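Side-chain contacts in salt-tolerant glutaminase (Micrococcus luteus, PDB 3AGD), which probably hydrolyses L-glutamine to L-glutamate and ammonium: residues 235-240 with 264-269; 159-164 with 186-191; 143-148 with 222-227. One frame throughout, in Å; residues are numbered along the deposited sequence.

Contact 1: residues 235-240 with 264-269; sequences SVMTSS and GVLGAL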
loop_
_atom_site.group_PDB
_atom_site.type_symbol
_atom_site.label_atom_id
_atom_site.label_comp_id
_atom_site.label_asym_id
_atom_site.label_seq_id
_atom_site.Cartn_x
_atom_site.Cartn_y
_atom_site.Cartn_z
ATOM N N SER A 235 -6.034 -1.908 -7.227
ATOM C CA SER A 235 -4.867 -2.653 -7.705
ATOM C C SER A 235 -4.716 -2.439 -9.209
ATOM O O SER A 235 -3.630 -2.141 -9.701
ATOM C CB SER A 235 -5.006 -4.160 -7.427
ATOM O OG SER A 235 -4.844 -4.463 -6.050
ATOM N N VAL A 236 -5.821 -2.580 -9.934
ATOM C CA VAL A 236 -5.815 -2.406 -11.386
ATOM C C VAL A 236 -5.456 -0.972 -11.792
ATOM O O VAL A 236 -4.798 -0.755 -12.814
ATOM C CB VAL A 236 -7.184 -2.811 -11.971
ATOM C CG1 VAL A 236 -7.258 -2.477 -13.454
ATOM C CG2 VAL A 236 -7.392 -4.303 -11.757
ATOM N N MET A 237 -5.885 0.002 -10.991
ATOM C CA MET A 237 -5.570 1.405 -11.250
ATOM C C MET A 237 -4.059 1.586 -11.095
ATOM O O MET A 237 -3.403 2.252 -11.896
ATOM C CB MET A 237 -6.290 2.316 -10.242
ATOM C CG MET A 237 -7.758 2.586 -10.532
ATOM S SD MET A 237 -8.549 3.499 -9.167
ATOM C CE MET A 237 -7.779 5.110 -9.337
ATOM N N THR A 238 -3.516 0.984 -10.048
ATOM C CA THR A 238 -2.095 1.072 -9.762
ATOM C C THR A 238 -1.262 0.542 -10.926
ATOM O O THR A 238 -0.376 1.231 -11.429
ATOM C CB THR A 238 -1.751 0.274 -8.483
ATOM O OG1 THR A 238 -2.516 0.784 -7.384
ATOM C CG2 THR A 238 -0.266 0.391 -8.153
ATOM N N SER A 239 -1.564 -0.675 -11.365
ATOM C CA SER A 239 -0.821 -1.307 -12.454
ATOM C C SER A 239 -0.932 -0.668 -13.837
ATOM O O SER A 239 0.058 -0.615 -14.570
ATOM C CB SER A 239 -1.218 -2.783 -12.565
ATOM O OG SER A 239 -0.885 -3.483 -11.382
ATOM N N SER A 240 -2.117 -0.182 -14.201
ATOM C CA SER A 240 -2.299 0.394 -15.534
ATOM C C SER A 240 -2.883 1.797 -15.636
ATOM O O SER A 240 -2.864 2.396 -16.716
ATOM C CB SER A 240 -3.152 -0.548 -16.378
ATOM O OG SER A 240 -2.569 -1.836 -16.399
ATOM N N GLY A 264 -9.855 15.734 -16.150
ATOM C CA GLY A 264 -9.986 15.261 -14.780
ATOM C C GLY A 264 -9.107 14.086 -14.391
ATOM O O GLY A 264 -8.994 13.108 -15.135
ATOM N N VAL A 265 -8.476 14.183 -13.225
ATOM C CA VAL A 265 -7.633 13.103 -12.722
ATOM C C VAL A 265 -8.211 12.563 -11.416
ATOM O O VAL A 265 -8.521 13.323 -10.498
ATOM C CB VAL A 265 -6.184 13.558 -12.449
ATOM C CG1 VAL A 265 -5.338 12.348 -12.033
ATOM C CG2 VAL A 265 -5.596 14.214 -13.685
ATOM N N LEU A 266 -8.351 11.245 -11.345
ATOM C CA LEU A 266 -8.887 10.579 -10.171
ATOM C C LEU A 266 -7.750 9.899 -9.410
ATOM O O LEU A 266 -6.915 9.218 -10.005
ATOM C CB LEU A 266 -9.934 9.552 -10.612
ATOM C CG LEU A 266 -10.735 8.684 -9.627
ATOM C CD1 LEU A 266 -10.123 7.315 -9.533
ATOM C CD2 LEU A 266 -10.828 9.358 -8.272
ATOM N N GLY A 267 -7.714 10.103 -8.099
ATOM C CA GLY A 267 -6.689 9.494 -7.276
ATOM C C GLY A 267 -7.335 8.789 -6.098
ATOM O O GLY A 267 -8.358 9.243 -5.582
ATOM N N ALA A 268 -6.749 7.674 -5.677
ATOM C CA ALA A 268 -7.280 6.922 -4.550
ATOM C C ALA A 268 -6.136 6.227 -3.825
ATOM O O ALA A 268 -5.642 5.191 -4.271
ATOM C CB ALA A 268 -8.300 5.902 -5.035
ATOM N N LEU A 269 -5.718 6.815 -2.708
ATOM C CA LEU A 269 -4.626 6.279 -1.903
ATOM C C LEU A 269 -5.222 5.579 -0.685
ATOM O O LEU A 269 -5.686 6.229 0.257
ATOM C CB LEU A 269 -3.698 7.417 -1.471
ATOM C CG LEU A 269 -2.477 7.003 -0.645
ATOM C CD1 LEU A 269 -1.658 5.990 -1.434
ATOM C CD2 LEU A 269 -1.639 8.223 -0.297
#
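M237, near the end of helix 227-240, is the residue that meets strand 264-269, where L266 and A268 receive its thioether end. Along the helix, S235 comes first and turns its hydroxyl back to the carbonyl of R231, a bond that suits a small polar residue on a helix. V236 packs on Y71 and M112 instead of the strand. M237 then spans the gap. Its chain stays extended through chi2 (173°), and the bend at chi3 (70°) turns the terminal methyl CE toward CD1 of L266; the two side chains cross at about a right angle. SD of M237 lies 4.1 Å from CD1 of L266; the still shorter approach of CE to that methyl is tighter than van der Waals contact and doubtful in detail. CE of M237 also stands 4.4 Å from CB of A268, where a small residue leaves room for the methionine methyl. T238 bonds back to V234 O, and S240 to S92 N. L266 and A268 share one strand face, with P68 and F69 of helix 67-78 beside the contact. This is helix-on-sheet packing of the serine beta-lactamase-like fold, with the L266 side chain about 9 Å from that of S64, a glutamate-binding residue.

Contact 2: residues 159-164 with 186-191; sequences SEMAVS and EIVAGY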
loop_
_atom_site.group_PDB
_atom_site.type_symbol
_atom_site.label_atom_id
_atom_site.label_comp_id
_atom_site.label_asym_id
_atom_site.label_seq_id
_atom_site.Cartn_x
_atom_site.Cartn_y
_atom_site.Cartn_z
ATOM N N SER A 159 -21.265 14.332 -29.921
ATOM C CA SER A 159 -20.020 14.750 -30.541
ATOM C C SER A 159 -19.042 13.576 -30.694
ATOM O O SER A 159 -18.522 13.327 -31.782
ATOM C CB SER A 159 -19.386 15.859 -29.701
ATOM O OG SER A 159 -18.194 16.338 -30.291
ATOM N N GLU A 160 -18.798 12.848 -29.609
ATOM C CA GLU A 160 -17.871 11.724 -29.661
ATOM C C GLU A 160 -18.406 10.536 -30.453
ATOM O O GLU A 160 -17.638 9.815 -31.089
ATOM C CB GLU A 160 -17.485 11.283 -28.247
ATOM C CG GLU A 160 -16.779 9.938 -28.201
ATOM C CD GLU A 160 -15.977 9.733 -26.934
ATOM O OE1 GLU A 160 -16.299 10.362 -25.901
ATOM O OE2 GLU A 160 -15.024 8.927 -26.970
ATOM N N MET A 161 -19.717 10.331 -30.426
ATOM C CA MET A 161 -20.293 9.219 -31.166
ATOM C C MET A 161 -20.076 9.370 -32.670
ATOM O O MET A 161 -20.166 8.394 -33.416
ATOM C CB MET A 161 -21.786 9.092 -30.862
ATOM C CG MET A 161 -22.084 8.386 -29.549
ATOM S SD MET A 161 -21.521 6.658 -29.544
ATOM C CE MET A 161 -22.861 5.877 -30.444
ATOM N N ALA A 162 -19.772 10.590 -33.109
ATOM C CA ALA A 162 -19.544 10.865 -34.527
ATOM C C ALA A 162 -18.132 10.484 -34.967
ATOM O O ALA A 162 -17.854 10.373 -36.162
ATOM C CB ALA A 162 -19.793 12.337 -34.816
ATOM N N VAL A 163 -17.242 10.287 -33.998
ATOM C CA VAL A 163 -15.859 9.924 -34.284
ATOM C C VAL A 163 -15.399 8.784 -33.376
ATOM O O VAL A 163 -14.403 8.909 -32.666
ATOM C CB VAL A 163 -14.916 11.144 -34.092
ATOM C CG1 VAL A 163 -15.181 12.179 -35.170
ATOM C CG2 VAL A 163 -15.140 11.774 -32.717
ATOM N N SER A 164 -16.118 7.665 -33.415
ATOM C CA SER A 164 -15.778 6.519 -32.577
ATOM C C SER A 164 -15.280 5.293 -33.341
ATOM O O SER A 164 -15.380 4.169 -32.847
ATOM C CB SER A 164 -16.988 6.125 -31.723
ATOM O OG SER A 164 -17.367 7.176 -30.848
ATOM N N GLU A 186 -23.808 -0.917 -29.955
ATOM C CA GLU A 186 -24.499 -0.840 -28.666
ATOM C C GLU A 186 -23.540 -0.731 -27.481
ATOM O O GLU A 186 -23.804 -0.012 -26.516
ATOM C CB GLU A 186 -25.393 -2.068 -28.473
ATOM C CG GLU A 186 -26.208 -2.060 -27.185
ATOM C CD GLU A 186 -27.001 -3.346 -26.982
ATOM O OE1 GLU A 186 -27.583 -3.844 -27.969
ATOM O OE2 GLU A 186 -27.051 -3.850 -25.837
ATOM N N ILE A 187 -22.432 -1.457 -27.546
ATOM C CA ILE A 187 -21.464 -1.417 -26.460
ATOM C C ILE A 187 -20.670 -0.118 -26.484
ATOM O O ILE A 187 -20.384 0.458 -25.441
ATOM C CB ILE A 187 -20.517 -2.630 -26.528
ATOM C CG1 ILE A 187 -21.333 -3.913 -26.349
ATOM C CG2 ILE A 187 -19.459 -2.532 -25.445
ATOM C CD1 ILE A 187 -22.155 -3.942 -25.052
ATOM N N VAL A 188 -20.326 0.358 -27.674
ATOM C CA VAL A 188 -19.588 1.608 -27.776
ATOM C C VAL A 188 -20.459 2.773 -27.309
ATOM O O VAL A 188 -19.975 3.675 -26.626
ATOM C CB VAL A 188 -19.117 1.862 -29.223
ATOM C CG1 VAL A 188 -18.655 3.302 -29.387
ATOM C CG2 VAL A 188 -17.979 0.901 -29.567
ATOM N N ALA A 189 -21.743 2.745 -27.662
ATOM C CA ALA A 189 -22.656 3.815 -27.266
ATOM C C ALA A 189 -22.758 3.909 -25.744
ATOM O O ALA A 189 -22.765 5.004 -25.183
ATOM C CB ALA A 189 -24.046 3.584 -27.879
ATOM N N GLY A 190 -22.838 2.760 -25.081
ATOM C CA GLY A 190 -22.927 2.754 -23.631
ATOM C C GLY A 190 -21.646 3.255 -22.987
ATOM O O GLY A 190 -21.676 4.000 -22.008
ATOM N N TYR A 191 -20.511 2.846 -23.535
ATOM C CA TYR A 191 -19.222 3.269 -23.005
ATOM C C TYR A 191 -19.019 4.770 -23.220
ATOM O O TYR A 191 -18.500 5.470 -22.349
ATOM C CB TYR A 191 -18.100 2.483 -23.685
ATOM C CG TYR A 191 -16.717 3.031 -23.413
ATOM C CD1 TYR A 191 -16.139 2.929 -22.152
ATOM C CD2 TYR A 191 -15.998 3.680 -24.416
ATOM C CE1 TYR A 191 -14.880 3.463 -21.892
ATOM C CE2 TYR A 191 -14.742 4.219 -24.169
ATOM C CZ TYR A 191 -14.191 4.110 -22.905
ATOM O OH TYR A 191 -12.966 4.680 -22.649
#
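M161 reaches over to helix 184-195 with a curled side chain and lays its thioether against A189. Its CG sits beside the backbone N, and further bends at chi2 (-64°) and chi3 (-80°) bring the end round to the neighbouring helix. CE lands 3.6 Å from CB of A189, while SD of M161 stands 3.8 Å from CA of A189. Alanine suits this spot because its short side chain lets the flexible methionine come close to the helix backbone. V188 contributes CG1, the branch anti to its backbone N (chi1 166°), which meets CB of S164 at 4.0 Å; its side chain also packs on L168 and A171. S164 offers carbon to the helix, and its hydroxyl bonds within its own segment: OG donates to O of E160 at 2.7 Å, from above the carbonyl plane. V163 N, 3.0 Å from the same E160 O, arrives from the opposite face, so two donors grip this carbonyl where the chain turns. E160 and Y191, both glutamate-binding residues, border the contact. The two segments, each holding one of them, probably rest on dispersion and fit rather than on polar bonds: no hydrogen bond crosses between them, while both bonds to E160 O lie within 159-164.

Contact 3: residues 143-148 with 222-227; sequences SLLAGR and ERMLPS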
loop_
_atom_site.group_PDB
_atom_site.type_symbol
_atom_site.label_atom_id
_atom_site.label_comp_id
_atom_site.label_asym_id
_atom_site.label_seq_id
_atom_site.Cartn_x
_atom_site.Cartn_y
_atom_site.Cartn_z
ATOM N N SER A 143 -22.917 7.595 -9.311
ATOM C CA SER A 143 -23.777 8.469 -8.515
ATOM C C SER A 143 -23.779 8.066 -7.045
ATOM O O SER A 143 -23.716 8.918 -6.157
ATOM C CB SER A 143 -25.209 8.436 -9.052
ATOM O OG SER A 143 -25.281 9.053 -10.324
ATOM N N LEU A 144 -23.849 6.764 -6.793
ATOM C CA LEU A 144 -23.856 6.257 -5.428
ATOM C C LEU A 144 -22.573 6.614 -4.680
ATOM O O LEU A 144 -22.614 6.970 -3.502
ATOM C CB LEU A 144 -24.062 4.740 -5.431
ATOM C CG LEU A 144 -25.465 4.257 -5.818
ATOM C CD1 LEU A 144 -25.477 2.743 -5.960
ATOM C CD2 LEU A 144 -26.467 4.701 -4.757
ATOM N N LEU A 145 -21.435 6.535 -5.363
ATOM C CA LEU A 145 -20.161 6.858 -4.725
ATOM C C LEU A 145 -19.962 8.369 -4.617
ATOM O O LEU A 145 -19.336 8.848 -3.675
ATOM C CB LEU A 145 -19.000 6.229 -5.497
ATOM C CG LEU A 145 -19.140 4.726 -5.764
ATOM C CD1 LEU A 145 -17.837 4.190 -6.339
ATOM C CD2 LEU A 145 -19.497 3.997 -4.474
ATOM N N ALA A 146 -20.500 9.119 -5.576
ATOM C CA ALA A 146 -20.374 10.574 -5.545
ATOM C C ALA A 146 -21.310 11.152 -4.482
ATOM O O ALA A 146 -21.083 12.247 -3.975
ATOM C CB ALA A 146 -20.710 11.166 -6.910
ATOM N N GLY A 147 -22.365 10.409 -4.159
ATOM C CA GLY A 147 -23.313 10.865 -3.160
ATOM C C GLY A 147 -24.435 11.712 -3.733
ATOM O O GLY A 147 -25.185 12.331 -2.986
ATOM N N ARG A 148 -24.549 11.756 -5.057
ATOM C CA ARG A 148 -25.606 12.532 -5.696
ATOM C C ARG A 148 -25.871 12.013 -7.102
ATOM O O ARG A 148 -24.984 11.443 -7.738
ATOM C CB ARG A 148 -25.228 14.021 -5.747
ATOM C CG ARG A 148 -24.171 14.386 -6.782
ATOM C CD ARG A 148 -23.735 15.844 -6.638
ATOM N NE ARG A 148 -22.748 16.236 -7.644
ATOM C CZ ARG A 148 -23.035 16.534 -8.910
ATOM N NH1 ARG A 148 -22.064 16.872 -9.749
ATOM N NH2 ARG A 148 -24.292 16.510 -9.337
ATOM N N GLU A 222 -21.408 4.433 5.390
ATOM C CA GLU A 222 -22.100 3.290 4.807
ATOM C C GLU A 222 -21.184 2.559 3.828
ATOM O O GLU A 222 -20.425 3.193 3.098
ATOM C CB GLU A 222 -23.358 3.763 4.070
ATOM C CG GLU A 222 -24.171 2.639 3.445
ATOM C CD GLU A 222 -25.216 3.144 2.462
ATOM O OE1 GLU A 222 -26.012 4.028 2.842
ATOM O OE2 GLU A 222 -25.243 2.657 1.310
ATOM N N ARG A 223 -21.250 1.229 3.810
ATOM C CA ARG A 223 -20.421 0.473 2.881
ATOM C C ARG A 223 -21.082 0.473 1.510
ATOM O O ARG A 223 -22.212 0.009 1.354
ATOM C CB ARG A 223 -20.212 -0.967 3.362
ATOM C CG ARG A 223 -19.443 -1.837 2.359
ATOM C CD ARG A 223 -18.974 -3.154 2.975
ATOM N NE ARG A 223 -17.985 -2.937 4.028
ATOM C CZ ARG A 223 -16.738 -2.522 3.816
ATOM N NH1 ARG A 223 -16.308 -2.278 2.580
ATOM N NH2 ARG A 223 -15.921 -2.345 4.846
ATOM N N MET A 224 -20.372 1.009 0.522
ATOM C CA MET A 224 -20.874 1.085 -0.843
ATOM C C MET A 224 -20.398 -0.093 -1.682
ATOM O O MET A 224 -21.069 -0.491 -2.633
ATOM C CB MET A 224 -20.404 2.380 -1.509
ATOM C CG MET A 224 -20.685 3.629 -0.700
ATOM S SD MET A 224 -22.408 3.720 -0.177
ATOM C CE MET A 224 -23.206 4.192 -1.714
ATOM N N LEU A 225 -19.238 -0.643 -1.329
ATOM C CA LEU A 225 -18.662 -1.765 -2.065
ATOM C C LEU A 225 -17.942 -2.750 -1.159
ATOM O O LEU A 225 -17.398 -2.374 -0.121
ATOM C CB LEU A 225 -17.643 -1.262 -3.095
ATOM C CG LEU A 225 -18.038 -0.327 -4.242
ATOM C CD1 LEU A 225 -16.773 0.242 -4.882
ATOM C CD2 LEU A 225 -18.871 -1.083 -5.274
ATOM N N PRO A 226 -17.939 -4.037 -1.536
ATOM C CA PRO A 226 -17.241 -5.026 -0.710
ATOM C C PRO A 226 -15.778 -4.590 -0.741
ATOM O O PRO A 226 -15.295 -4.132 -1.778
ATOM C CB PRO A 226 -17.465 -6.330 -1.472
ATOM C CG PRO A 226 -18.818 -6.105 -2.129
ATOM C CD PRO A 226 -18.691 -4.685 -2.628
ATOM N N SER A 227 -15.073 -4.707 0.379
ATOM C CA SER A 227 -13.674 -4.297 0.413
ATOM C C SER A 227 -12.861 -5.038 -0.644
ATOM O O SER A 227 -11.990 -4.452 -1.288
ATOM C CB SER A 227 -13.072 -4.559 1.794
ATOM O OG SER A 227 -13.055 -5.947 2.064
#
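L145 and M224 make the closest apolar contact between the end of helix 131-146 and the loop 222-227, their side chains sliding past each other in opposite directions. CD2 of L145 comes to 3.5 Å from CB of M224, a tight fit, and CG of M224 follows at 4.0 Å. The other branch, CD1 of L145, faces CD1 of L225 at 4.3 Å. Branched leucine is apt here, since it serves two loop residues at once and also packs on F69 and M207. M224 bends at chi2 (-51°) and chi3 (-75°), which carries CE back to the helix, 3.9 Å from CB of L144 and close to that residue's carbonyl oxygen.

The hydrogen bonds do not cross the contact. NH1 of R223 donates to O of L225 at 2.9 Å, lying nearly along the C=O axis, with the acceptor in the guanidinium plane; NH1 also bonds to G214 O. On the helix side, G147 leaves helical geometry with positive phi (89°), which glycine tolerates readily, and its N is 2.8 Å from S143 O.

R148 and E222 form salt bridges with partners beyond the segments: R148 with D203 and E59, E222 with R368 of the second subunit. Away from the annotated sites, the arrangement is a glycine-terminated helix end packed against the loop that leads into helix 227-240, within the helical part of the beta-lactamase-like glutaminase fold.

Overall arrangement
From the N terminus, contact 3 opens first, at the end of helix 131-146, and closes only at 222-227, after 73 intervening residues. Contact 2 lies wholly within that excursion: 159-164 and 186-191 bracket helix 165-176 and join the ends of a helical region carrying glutamate-binding residues. Contact 1 follows in series, 235-240 lying on the helix that begins where contact 3 ends, and it ties that helix to the central antiparallel sheet across 23 residues. None cross. Contacts 1 and 3 have centres about 17 Å apart, and both also touch the second subunit; contact 2, about 24 Å centre to centre from contact 1, does not.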